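Long-range contacts in glutamate racemase (Campylobacter jejuni, PDB 3UHF), which belongs to the Asp/Glu/hydantoin racemase family and is built from two parallel-stranded alpha/beta units, with D-glutamic acid bound in its pocket: residues S38-F49 against H226-K236; I87-S98 against H110-D118. All coordinates share one frame; numbering follows the deposited sequence.

Contact 1. Residues S38-F49 against H226-K236; sequences SVLKSLYEARLF and HSGDAIVEFLK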
loop_
_atom_site.group_PDB
_atom_site.type_symbol
_atom_site.label_atom_id
_atom_site.label_comp_id
_atom_site.label_asym_id
_atom_site.label_seq_id
_atom_site.Cartn_x
_atom_site.Cartn_y
_atom_site.Cartn_z
ATOM N N SER A 38 -0.351 5.124 5.031
ATOM C CA SER A 38 0.052 5.920 3.876
ATOM C C SER A 38 -1.000 5.816 2.763
ATOM O O SER A 38 -1.241 6.777 2.019
ATOM C CB SER A 38 1.438 5.515 3.365
ATOM O OG SER A 38 1.431 4.208 2.825
ATOM N N VAL A 39 -1.626 4.646 2.671
ATOM C CA VAL A 39 -2.713 4.416 1.728
ATOM C C VAL A 39 -3.990 5.065 2.244
ATOM O O VAL A 39 -4.717 5.720 1.487
ATOM C CB VAL A 39 -2.942 2.907 1.484
ATOM C CG1 VAL A 39 -4.183 2.682 0.620
ATOM C CG2 VAL A 39 -1.714 2.299 0.808
ATOM N N LEU A 40 -4.256 4.903 3.536
ATOM C CA LEU A 40 -5.421 5.541 4.143
ATOM C C LEU A 40 -5.410 7.045 3.877
ATOM O O LEU A 40 -6.440 7.636 3.533
ATOM C CB LEU A 40 -5.465 5.276 5.645
ATOM C CG LEU A 40 -6.694 5.862 6.342
ATOM C CD1 LEU A 40 -7.940 5.131 5.881
ATOM C CD2 LEU A 40 -6.557 5.798 7.864
ATOM N N LYS A 41 -4.235 7.653 4.013
ATOM C CA LYS A 41 -4.092 9.085 3.785
ATOM C C LYS A 41 -4.567 9.478 2.387
ATOM O O LYS A 41 -5.324 10.431 2.230
ATOM C CB LYS A 41 -2.641 9.512 3.999
ATOM C CG LYS A 41 -2.400 11.010 3.879
ATOM C CD LYS A 41 -0.990 11.339 4.364
ATOM C CE LYS A 41 -0.744 12.836 4.426
ATOM N NZ LYS A 41 -0.778 13.451 3.073
ATOM N N SER A 42 -4.133 8.737 1.369
ATOM C CA SER A 42 -4.536 9.055 -0.000
ATOM C C SER A 42 -6.039 8.921 -0.176
ATOM O O SER A 42 -6.674 9.780 -0.797
ATOM C CB SER A 42 -3.824 8.137 -1.001
ATOM O OG SER A 42 -2.418 8.207 -0.844
ATOM N N LEU A 43 -6.604 7.840 0.359
ATOM C CA LEU A 43 -8.046 7.589 0.235
ATOM C C LEU A 43 -8.877 8.654 0.927
ATOM O O LEU A 43 -9.914 9.089 0.424
ATOM C CB LEU A 43 -8.397 6.218 0.808
ATOM C CG LEU A 43 -7.753 5.022 0.110
ATOM C CD1 LEU A 43 -7.950 3.761 0.941
ATOM C CD2 LEU A 43 -8.357 4.847 -1.285
ATOM N N TYR A 44 -8.395 9.069 2.088
ATOM C CA TYR A 44 -9.052 10.058 2.924
ATOM C C TYR A 44 -9.035 11.430 2.264
ATOM O O TYR A 44 -10.062 12.116 2.191
ATOM C CB TYR A 44 -8.298 10.092 4.255
ATOM C CG TYR A 44 -8.855 10.981 5.329
ATOM C CD1 TYR A 44 -10.134 10.787 5.836
ATOM C CD2 TYR A 44 -8.080 11.989 5.874
ATOM C CE1 TYR A 44 -10.631 11.596 6.847
ATOM C CE2 TYR A 44 -8.563 12.801 6.880
ATOM C CZ TYR A 44 -9.835 12.601 7.364
ATOM O OH TYR A 44 -10.307 13.420 8.364
ATOM N N GLU A 45 -7.867 11.843 1.787
ATOM C CA GLU A 45 -7.741 13.175 1.201
ATOM C C GLU A 45 -8.462 13.280 -0.140
ATOM O O GLU A 45 -8.885 14.367 -0.545
ATOM C CB GLU A 45 -6.267 13.583 1.094
ATOM C CG GLU A 45 -5.585 13.631 2.464
ATOM C CD GLU A 45 -4.112 14.013 2.404
ATOM O OE1 GLU A 45 -3.539 14.093 1.292
ATOM O OE2 GLU A 45 -3.520 14.229 3.485
ATOM N N ALA A 46 -8.631 12.147 -0.816
ATOM C CA ALA A 46 -9.356 12.117 -2.090
ATOM C C ALA A 46 -10.875 12.290 -1.932
ATOM O O ALA A 46 -11.591 12.484 -2.920
ATOM C CB ALA A 46 -9.040 10.826 -2.843
ATOM N N ARG A 47 -11.353 12.215 -0.693
ATOM C CA ARG A 47 -12.774 12.366 -0.375
ATOM C C ARG A 47 -13.696 11.443 -1.168
ATOM O O ARG A 47 -14.689 11.888 -1.747
ATOM C CB ARG A 47 -13.209 13.827 -0.531
ATOM C CG ARG A 47 -12.462 14.765 0.406
ATOM C CD ARG A 47 -13.247 16.032 0.692
ATOM N NE ARG A 47 -12.566 16.854 1.687
ATOM C CZ ARG A 47 -13.135 17.853 2.352
ATOM N NH1 ARG A 47 -14.409 18.160 2.135
ATOM N NH2 ARG A 47 -12.433 18.546 3.238
ATOM N N LEU A 48 -13.368 10.156 -1.179
ATOM C CA LEU A 48 -14.115 9.180 -1.962
ATOM C C LEU A 48 -15.227 8.530 -1.154
ATOM O O LEU A 48 -16.251 8.119 -1.707
ATOM C CB LEU A 48 -13.179 8.074 -2.455
ATOM C CG LEU A 48 -11.946 8.429 -3.285
ATOM C CD1 LEU A 48 -11.117 7.174 -3.509
ATOM C CD2 LEU A 48 -12.332 9.057 -4.605
ATOM N N PHE A 49 -15.020 8.420 0.153
ATOM C CA PHE A 49 -15.907 7.622 0.994
ATOM C C PHE A 49 -16.442 8.389 2.191
ATOM O O PHE A 49 -15.858 9.386 2.618
ATOM C CB PHE A 49 -15.168 6.379 1.479
ATOM C CG PHE A 49 -14.472 5.648 0.385
ATOM C CD1 PHE A 49 -13.093 5.585 0.347
ATOM C CD2 PHE A 49 -15.198 5.059 -0.637
ATOM C CE1 PHE A 49 -12.444 4.920 -0.675
ATOM C CE2 PHE A 49 -14.554 4.395 -1.662
ATOM C CZ PHE A 49 -13.176 4.330 -1.680
ATOM N N HIS A 226 3.593 6.304 -6.016
ATOM C CA HIS A 226 3.055 6.132 -4.657
ATOM C C HIS A 226 1.844 5.177 -4.742
ATOM O O HIS A 226 0.931 5.400 -5.542
ATOM C CB HIS A 226 2.658 7.535 -4.169
ATOM C CG HIS A 226 2.174 7.614 -2.755
ATOM N ND1 HIS A 226 0.985 7.058 -2.338
ATOM C CD2 HIS A 226 2.681 8.270 -1.682
ATOM C CE1 HIS A 226 0.801 7.334 -1.057
ATOM N NE2 HIS A 226 1.810 8.075 -0.638
ATOM N N SER A 227 1.861 4.093 -3.965
ATOM C CA SER A 227 0.817 3.064 -4.051
ATOM C C SER A 227 -0.556 3.576 -3.635
ATOM O O SER A 227 -1.580 3.143 -4.181
ATOM C CB SER A 227 1.193 1.822 -3.217
ATOM O OG SER A 227 2.292 1.133 -3.796
ATOM N N GLY A 228 -0.582 4.493 -2.671
ATOM C CA GLY A 228 -1.832 5.092 -2.226
ATOM C C GLY A 228 -2.459 5.989 -3.280
ATOM O O GLY A 228 -3.661 5.914 -3.548
ATOM N N ASP A 229 -1.659 6.866 -3.868
ATOM C CA ASP A 229 -2.174 7.715 -4.947
ATOM C C ASP A 229 -2.595 6.844 -6.128
ATOM O O ASP A 229 -3.573 7.139 -6.806
ATOM C CB ASP A 229 -1.117 8.723 -5.391
ATOM C CG ASP A 229 -0.760 9.724 -4.295
ATOM O OD1 ASP A 229 -1.581 9.918 -3.369
ATOM O OD2 ASP A 229 0.337 10.322 -4.363
ATOM N N ALA A 230 -1.849 5.770 -6.374
ATOM C CA ALA A 230 -2.176 4.861 -7.473
ATOM C C ALA A 230 -3.545 4.212 -7.286
ATOM O O ALA A 230 -4.345 4.149 -8.222
ATOM C CB ALA A 230 -1.100 3.785 -7.621
ATOM N N ILE A 231 -3.812 3.708 -6.083
ATOM C CA ILE A 231 -5.077 3.028 -5.841
ATOM C C ILE A 231 -6.242 4.027 -5.910
ATOM O O ILE A 231 -7.332 3.671 -6.335
ATOM C CB ILE A 231 -5.071 2.196 -4.513
ATOM C CG1 ILE A 231 -6.312 1.304 -4.396
ATOM C CG2 ILE A 231 -5.012 3.109 -3.295
ATOM C CD1 ILE A 231 -6.498 0.308 -5.521
ATOM N N VAL A 232 -6.016 5.283 -5.533
ATOM C CA VAL A 232 -7.078 6.286 -5.688
ATOM C C VAL A 232 -7.516 6.400 -7.156
ATOM O O VAL A 232 -8.707 6.361 -7.463
ATOM C CB VAL A 232 -6.672 7.681 -5.156
ATOM C CG1 VAL A 232 -7.669 8.733 -5.611
ATOM C CG2 VAL A 232 -6.567 7.672 -3.623
ATOM N N GLU A 233 -6.554 6.515 -8.065
ATOM C CA GLU A 233 -6.890 6.673 -9.481
ATOM C C GLU A 233 -7.565 5.416 -10.029
ATOM O O GLU A 233 -8.509 5.483 -10.816
ATOM C CB GLU A 233 -5.634 6.996 -10.285
ATOM C CG GLU A 233 -4.968 8.290 -9.855
ATOM C CD GLU A 233 -5.925 9.471 -9.952
ATOM O OE1 GLU A 233 -6.459 9.713 -11.058
ATOM O OE2 GLU A 233 -6.155 10.146 -8.923
ATOM N N PHE A 234 -7.051 4.271 -9.598
ATOM C CA PHE A 234 -7.586 2.959 -9.950
ATOM C C PHE A 234 -9.050 2.812 -9.533
ATOM O O PHE A 234 -9.888 2.346 -10.314
ATOM C CB PHE A 234 -6.698 1.896 -9.276
ATOM C CG PHE A 234 -7.120 0.466 -9.517
ATOM C CD1 PHE A 234 -6.466 -0.311 -10.462
ATOM C CD2 PHE A 234 -8.130 -0.111 -8.766
ATOM C CE1 PHE A 234 -6.830 -1.626 -10.671
ATOM C CE2 PHE A 234 -8.502 -1.424 -8.975
ATOM C CZ PHE A 234 -7.847 -2.185 -9.926
ATOM N N LEU A 235 -9.363 3.199 -8.298
ATOM C CA LEU A 235 -10.726 3.069 -7.793
ATOM C C LEU A 235 -11.723 3.953 -8.529
ATOM O O LEU A 235 -12.856 3.535 -8.793
ATOM C CB LEU A 235 -10.779 3.376 -6.297
ATOM C CG LEU A 235 -10.082 2.290 -5.473
ATOM C CD1 LEU A 235 -10.005 2.690 -4.008
ATOM C CD2 LEU A 235 -10.814 0.969 -5.644
ATOM N N LYS A 236 -11.309 5.175 -8.856
ATOM C CA LYS A 236 -12.194 6.088 -9.583
ATOM C C LYS A 236 -12.579 5.530 -10.950
ATOM O O LYS A 236 -13.672 5.794 -11.464
ATOM C CB LYS A 236 -11.560 7.477 -9.700
ATOM C CG LYS A 236 -11.428 8.177 -8.341
ATOM C CD LYS A 236 -11.018 9.642 -8.448
ATOM C CE LYS A 236 -9.528 9.785 -8.704
ATOM N NZ LYS A 236 -9.041 11.174 -8.454
HETATM O O HOH W 1 0.528 8.874 1.809
#
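Ser42 and Val232, where helix 38-45 crosses helix 227-236, and Leu48, in the turn that follows the first helix, bury the most surface; the two axes run in broadly the same direction at 41° and approach to 7.9 Å. Ser42 sits over the start of the second helix: its CB lies 3.4 Å from Gly228 O, and its OG donates to Asp229 OD1 at 3.2 Å, meeting that oxygen from well above the carboxylate plane. Gly228, having no side chain, lets the backbones close to 4.1 Å between its CA and that of Val39.

One turn on, Val232 uses both methyls. CG1, anti to the backbone N (chi1 168°), reaches Ala46 CB at 3.7 Å, while CG2 is turned to the backbone around Ser42, 3.5 Å from Ser42 O. Leu43 CD2 passes Val232 and meets Leu235 CD1 at 3.8 Å, the two side chains crossing at about a right angle. After the Schellman turn at Arg47, Leu48 lays CD2 across the aliphatic part of Lys236, whose amine is bridged to Glu233.

At the other end, His226 is the N-cap: ND1 accepts from Asp229 N at 3.1 Å and, weakly, from Gly228 N. A water in its ring plane joins NE2 to Ser38 O, while Ser38 OG bonds to Thr205 O. Beyond the interface, Leu43 and Phe49 rest on strand 26-31. The chemistry is thus polar around the start of helix 227-236, where Ser42, His226 and Asp229 meet, and apolar further along between the helices, with the Lys236-Glu233 salt bridge at the outer margin; the backbone N-H donors at ND1 would favour an imidazole with its proton on NE2.

Contact 2. Residues I87-S98 against H110-D118; sequences IDMLIIACNTAS and HFPVYGVID. With DGL (D-glutamic acid), chain C.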
loop_
_atom_site.group_PDB
_atom_site.type_symbol
_atom_site.label_atom_id
_atom_site.label_comp_id
_atom_site.label_asym_id
_atom_site.label_seq_id
_atom_site.Cartn_x
_atom_site.Cartn_y
_atom_site.Cartn_z
ATOM N N ILE A 87 -19.128 -3.756 5.125
ATOM C CA ILE A 87 -18.443 -2.811 4.246
ATOM C C ILE A 87 -18.809 -3.027 2.781
ATOM O O ILE A 87 -19.154 -4.136 2.376
ATOM C CB ILE A 87 -16.918 -2.885 4.400
ATOM C CG1 ILE A 87 -16.427 -4.319 4.190
ATOM C CG2 ILE A 87 -16.497 -2.392 5.777
ATOM C CD1 ILE A 87 -14.900 -4.452 4.257
ATOM N N ASP A 88 -18.718 -1.958 1.994
ATOM C CA ASP A 88 -19.067 -1.996 0.576
ATOM C C ASP A 88 -17.943 -2.573 -0.276
ATOM O O ASP A 88 -18.192 -3.132 -1.346
ATOM C CB ASP A 88 -19.430 -0.598 0.076
ATOM C CG ASP A 88 -20.694 -0.059 0.723
ATOM O OD1 ASP A 88 -21.578 -0.872 1.080
ATOM O OD2 ASP A 88 -20.799 1.177 0.879
ATOM N N MET A 89 -16.708 -2.407 0.193
ATOM C CA MET A 89 -15.556 -3.038 -0.424
ATOM C C MET A 89 -14.356 -3.006 0.519
ATOM O O MET A 89 -14.341 -2.270 1.509
ATOM C CB MET A 89 -15.202 -2.396 -1.767
ATOM C CG MET A 89 -14.467 -1.088 -1.692
ATOM S SD MET A 89 -14.136 -0.442 -3.356
ATOM C CE MET A 89 -13.687 1.235 -2.969
ATOM N N LEU A 90 -13.366 -3.825 0.207
ATOM C CA LEU A 90 -12.175 -3.930 1.034
ATOM C C LEU A 90 -10.938 -3.603 0.217
ATOM O O LEU A 90 -10.711 -4.175 -0.857
ATOM C CB LEU A 90 -12.051 -5.336 1.610
ATOM C CG LEU A 90 -10.755 -5.598 2.384
ATOM C CD1 LEU A 90 -10.631 -4.639 3.561
ATOM C CD2 LEU A 90 -10.708 -7.045 2.859
ATOM N N ILE A 91 -10.134 -2.683 0.741
ATOM C CA ILE A 91 -8.872 -2.326 0.130
ATOM C C ILE A 91 -7.739 -2.947 0.934
ATOM O O ILE A 91 -7.634 -2.733 2.151
ATOM C CB ILE A 91 -8.664 -0.805 0.108
ATOM C CG1 ILE A 91 -9.838 -0.111 -0.577
ATOM C CG2 ILE A 91 -7.339 -0.458 -0.578
ATOM C CD1 ILE A 91 -10.148 -0.672 -1.947
ATOM N N ILE A 92 -6.916 -3.738 0.261
ATOM C CA ILE A 92 -5.715 -4.301 0.882
ATOM C C ILE A 92 -4.568 -3.320 0.636
ATOM O O ILE A 92 -3.969 -3.312 -0.438
ATOM C CB ILE A 92 -5.370 -5.677 0.273
ATOM C CG1 ILE A 92 -6.603 -6.598 0.306
ATOM C CG2 ILE A 92 -4.185 -6.319 0.995
ATOM C CD1 ILE A 92 -7.166 -6.821 1.706
ATOM N N ALA A 93 -4.300 -2.465 1.622
ATOM C CA ALA A 93 -3.268 -1.434 1.504
ATOM C C ALA A 93 -1.888 -2.064 1.403
ATOM O O ALA A 93 -0.968 -1.489 0.834
ATOM C CB ALA A 93 -3.320 -0.480 2.719
ATOM N N CYS A 94 -1.758 -3.250 1.981
ATOM C CA CYS A 94 -0.471 -3.919 2.135
ATOM C C CYS A 94 -0.000 -4.514 0.810
ATOM O O CYS A 94 -0.719 -5.300 0.202
ATOM C CB CYS A 94 -0.620 -5.027 3.171
ATOM S SG CYS A 94 0.915 -5.907 3.536
ATOM N N ASN A 95 1.202 -4.146 0.372
ATOM C CA ASN A 95 1.735 -4.678 -0.872
ATOM C C ASN A 95 2.062 -6.153 -0.722
ATOM O O ASN A 95 1.950 -6.916 -1.679
ATOM C CB ASN A 95 2.983 -3.909 -1.312
ATOM C CG ASN A 95 2.703 -2.427 -1.533
ATOM O OD1 ASN A 95 2.556 -1.667 -0.580
ATOM N ND2 ASN A 95 2.628 -2.016 -2.799
ATOM N N THR A 96 2.479 -6.550 0.480
ATOM C CA THR A 96 2.834 -7.944 0.722
ATOM C C THR A 96 1.590 -8.819 0.666
ATOM O O THR A 96 1.565 -9.838 -0.035
ATOM C CB THR A 96 3.575 -8.123 2.071
ATOM O OG1 THR A 96 4.816 -7.401 2.031
ATOM C CG2 THR A 96 3.856 -9.599 2.327
ATOM N N ALA A 97 0.543 -8.404 1.380
ATOM C CA ALA A 97 -0.739 -9.095 1.298
ATOM C C ALA A 97 -1.278 -9.100 -0.135
ATOM O O ALA A 97 -1.863 -10.094 -0.590
ATOM C CB ALA A 97 -1.750 -8.458 2.245
ATOM N N SER A 98 -1.088 -7.991 -0.841
ATOM C CA SER A 98 -1.599 -7.881 -2.212
ATOM C C SER A 98 -0.900 -8.876 -3.137
ATOM O O SER A 98 -1.483 -9.338 -4.127
ATOM C CB SER A 98 -1.439 -6.450 -2.761
ATOM O OG SER A 98 -2.297 -5.527 -2.099
ATOM N N HIS A 110 -17.870 -11.456 -0.482
ATOM C CA HIS A 110 -18.971 -11.182 -1.399
ATOM C C HIS A 110 -19.092 -9.697 -1.706
ATOM O O HIS A 110 -20.150 -9.211 -2.092
ATOM C CB HIS A 110 -20.281 -11.769 -0.870
ATOM C CG HIS A 110 -20.229 -13.252 -0.699
ATOM N ND1 HIS A 110 -20.334 -13.865 0.532
ATOM C CD2 HIS A 110 -20.036 -14.244 -1.599
ATOM C CE1 HIS A 110 -20.230 -15.173 0.377
ATOM N NE2 HIS A 110 -20.040 -15.428 -0.904
ATOM N N PHE A 111 -17.985 -8.983 -1.538
ATOM C CA PHE A 111 -17.871 -7.596 -1.972
ATOM C C PHE A 111 -16.523 -7.447 -2.674
ATOM O O PHE A 111 -15.663 -8.309 -2.524
ATOM C CB PHE A 111 -17.988 -6.642 -0.781
ATOM C CG PHE A 111 -17.240 -7.100 0.428
ATOM C CD1 PHE A 111 -15.860 -6.957 0.505
ATOM C CD2 PHE A 111 -17.914 -7.676 1.493
ATOM C CE1 PHE A 111 -15.165 -7.389 1.620
ATOM C CE2 PHE A 111 -17.226 -8.106 2.612
ATOM C CZ PHE A 111 -15.849 -7.957 2.678
ATOM N N PRO A 112 -16.348 -6.380 -3.475
ATOM C CA PRO A 112 -15.069 -6.225 -4.174
ATOM C C PRO A 112 -13.889 -6.127 -3.215
ATOM O O PRO A 112 -14.011 -5.519 -2.151
ATOM C CB PRO A 112 -15.239 -4.900 -4.923
ATOM C CG PRO A 112 -16.723 -4.770 -5.124
ATOM C CD PRO A 112 -17.341 -5.376 -3.900
ATOM N N VAL A 113 -12.770 -6.729 -3.601
ATOM C CA VAL A 113 -11.523 -6.637 -2.850
ATOM C C VAL A 113 -10.436 -6.197 -3.819
ATOM O O VAL A 113 -10.228 -6.835 -4.852
ATOM C CB VAL A 113 -11.150 -7.982 -2.227
ATOM C CG1 VAL A 113 -9.817 -7.885 -1.458
ATOM C CG2 VAL A 113 -12.272 -8.471 -1.306
ATOM N N TYR A 114 -9.760 -5.097 -3.501
ATOM C CA TYR A 114 -8.700 -4.562 -4.356
ATOM C C TYR A 114 -7.416 -4.433 -3.558
ATOM O O TYR A 114 -7.454 -3.990 -2.408
ATOM C CB TYR A 114 -9.080 -3.178 -4.880
ATOM C CG TYR A 114 -10.278 -3.202 -5.806
ATOM C CD1 TYR A 114 -10.182 -3.774 -7.066
ATOM C CD2 TYR A 114 -11.501 -2.672 -5.413
ATOM C CE1 TYR A 114 -11.275 -3.812 -7.924
ATOM C CE2 TYR A 114 -12.606 -2.705 -6.267
ATOM C CZ TYR A 114 -12.477 -3.275 -7.515
ATOM O OH TYR A 114 -13.556 -3.311 -8.364
ATOM N N GLY A 115 -6.298 -4.817 -4.178
ATOM C CA GLY A 115 -4.969 -4.627 -3.608
ATOM C C GLY A 115 -4.353 -3.402 -4.259
ATOM O O GLY A 115 -5.063 -2.647 -4.942
ATOM N N VAL A 116 -3.051 -3.200 -4.065
ATOM C CA VAL A 116 -2.383 -2.007 -4.566
ATOM C C VAL A 116 -1.386 -2.278 -5.695
ATOM O O VAL A 116 -0.783 -1.350 -6.231
ATOM C CB VAL A 116 -1.662 -1.245 -3.432
ATOM C CG1 VAL A 116 -2.681 -0.591 -2.494
ATOM C CG2 VAL A 116 -0.720 -2.190 -2.653
ATOM N N ILE A 117 -1.208 -3.539 -6.067
ATOM C CA ILE A 117 -0.180 -3.867 -7.050
ATOM C C ILE A 117 -0.613 -3.529 -8.483
ATOM O O ILE A 117 0.132 -2.878 -9.215
ATOM C CB ILE A 117 0.264 -5.338 -6.939
ATOM C CG1 ILE A 117 0.926 -5.556 -5.572
ATOM C CG2 ILE A 117 1.230 -5.687 -8.053
ATOM C CD1 ILE A 117 1.335 -6.987 -5.294
ATOM N N ASP A 118 -1.802 -3.970 -8.881
ATOM C CA ASP A 118 -2.328 -3.650 -10.211
ATOM C C ASP A 118 -2.361 -2.130 -10.394
ATOM O O ASP A 118 -1.882 -1.595 -11.408
ATOM C CB ASP A 118 -3.718 -4.267 -10.374
ATOM C CG ASP A 118 -4.252 -4.183 -11.798
ATOM O OD1 ASP A 118 -3.612 -3.536 -12.657
ATOM O OD2 ASP A 118 -5.331 -4.771 -12.054
HETATM N N DGL C . 2.670 -3.549 4.828
HETATM C CA DGL C . 3.853 -4.210 4.267
HETATM C C DGL C . 3.939 -3.953 2.772
HETATM O O DGL C . 3.338 -3.002 2.252
HETATM C CB DGL C . 5.130 -3.704 4.937
HETATM C CG DGL C . 5.264 -4.144 6.394
HETATM C CD DGL C . 5.274 -5.654 6.502
HETATM O OE1 DGL C . 4.242 -6.231 6.914
HETATM O OE2 DGL C . 6.301 -6.264 6.135
HETATM O OXT DGL C . 4.641 -4.670 2.070
#
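An edge of the five-stranded parallel sheet is formed here, with the short outer strand 113-114 beside strand 89-92, and the turns after both strands meet next to the D-glutamic acid pocket. Three nearly straight backbone bonds set the parallel register: Leu90 N to Pro112 O, Tyr114 N to Leu90 O and Ile92 N to Tyr114 O, the last the shortest at 2.7 Å.

Phe111 packs at the entry to the strand pair. Ile87 CG1 stands over one ring face in a CH-pi contact, 4.2 Å from the centroid, and Leu90 CB touches Phe111 CE1 obliquely at 3.7 Å. The ring is brought there by CG lying between the backbone N and carbonyl carbon (chi1 42°). On the face opposite Leu90 and Val113, Tyr114 lies beside Ile91 and receives Met89 SD in its ring plane, a Met-aromatic contact at the edge, 4.0 Å from Tyr114 CE2; its hydroxyl bonds to Glu239.

Past the strands, Ser98 OG donates to Cys94 O at 2.8 Å and accepts from Val116 N at 3.1 Å, tying the turn at 115-116 to the first turn of helix 95-98. Val116 spreads its methyls over the carbonyls of Ile92 and Ala93. Cys94 caps that helix, its SG accepting from Ala97 N and lying 3.2 Å from the ligand's N. Two donors hold the ligand's alpha-carboxylate, Asn95 N to O and Thr96 OG1 to OXT at 2.7 Å. Binding an anion at a helix N-terminus just beyond a strand's C-terminal end is typical of parallel alpha/beta folds.

Both contacts are buried, and contact 2 is nested within the loop of chain that contact 1 closes. They differ in kind: contact 1 is helix against helix, held mainly by apolar side chains, whereas contact 2 joins neighbouring strands through backbone bonds and reaches the ligand directly. Helix 227-238 connects them, since Leu235 lies on Met89 and Ile91 while Phe234 meets the Tyr114 ring with planes at about 70°. Phe49 adds a second junction on Met89. Residues 38-49 and 226-236 therefore pack against the same sheet face that carries Ile91 and Tyr114. The polar bonds across contact 1 gather at the start of helix 227-238, those of contact 2 along the strands and at the pocket.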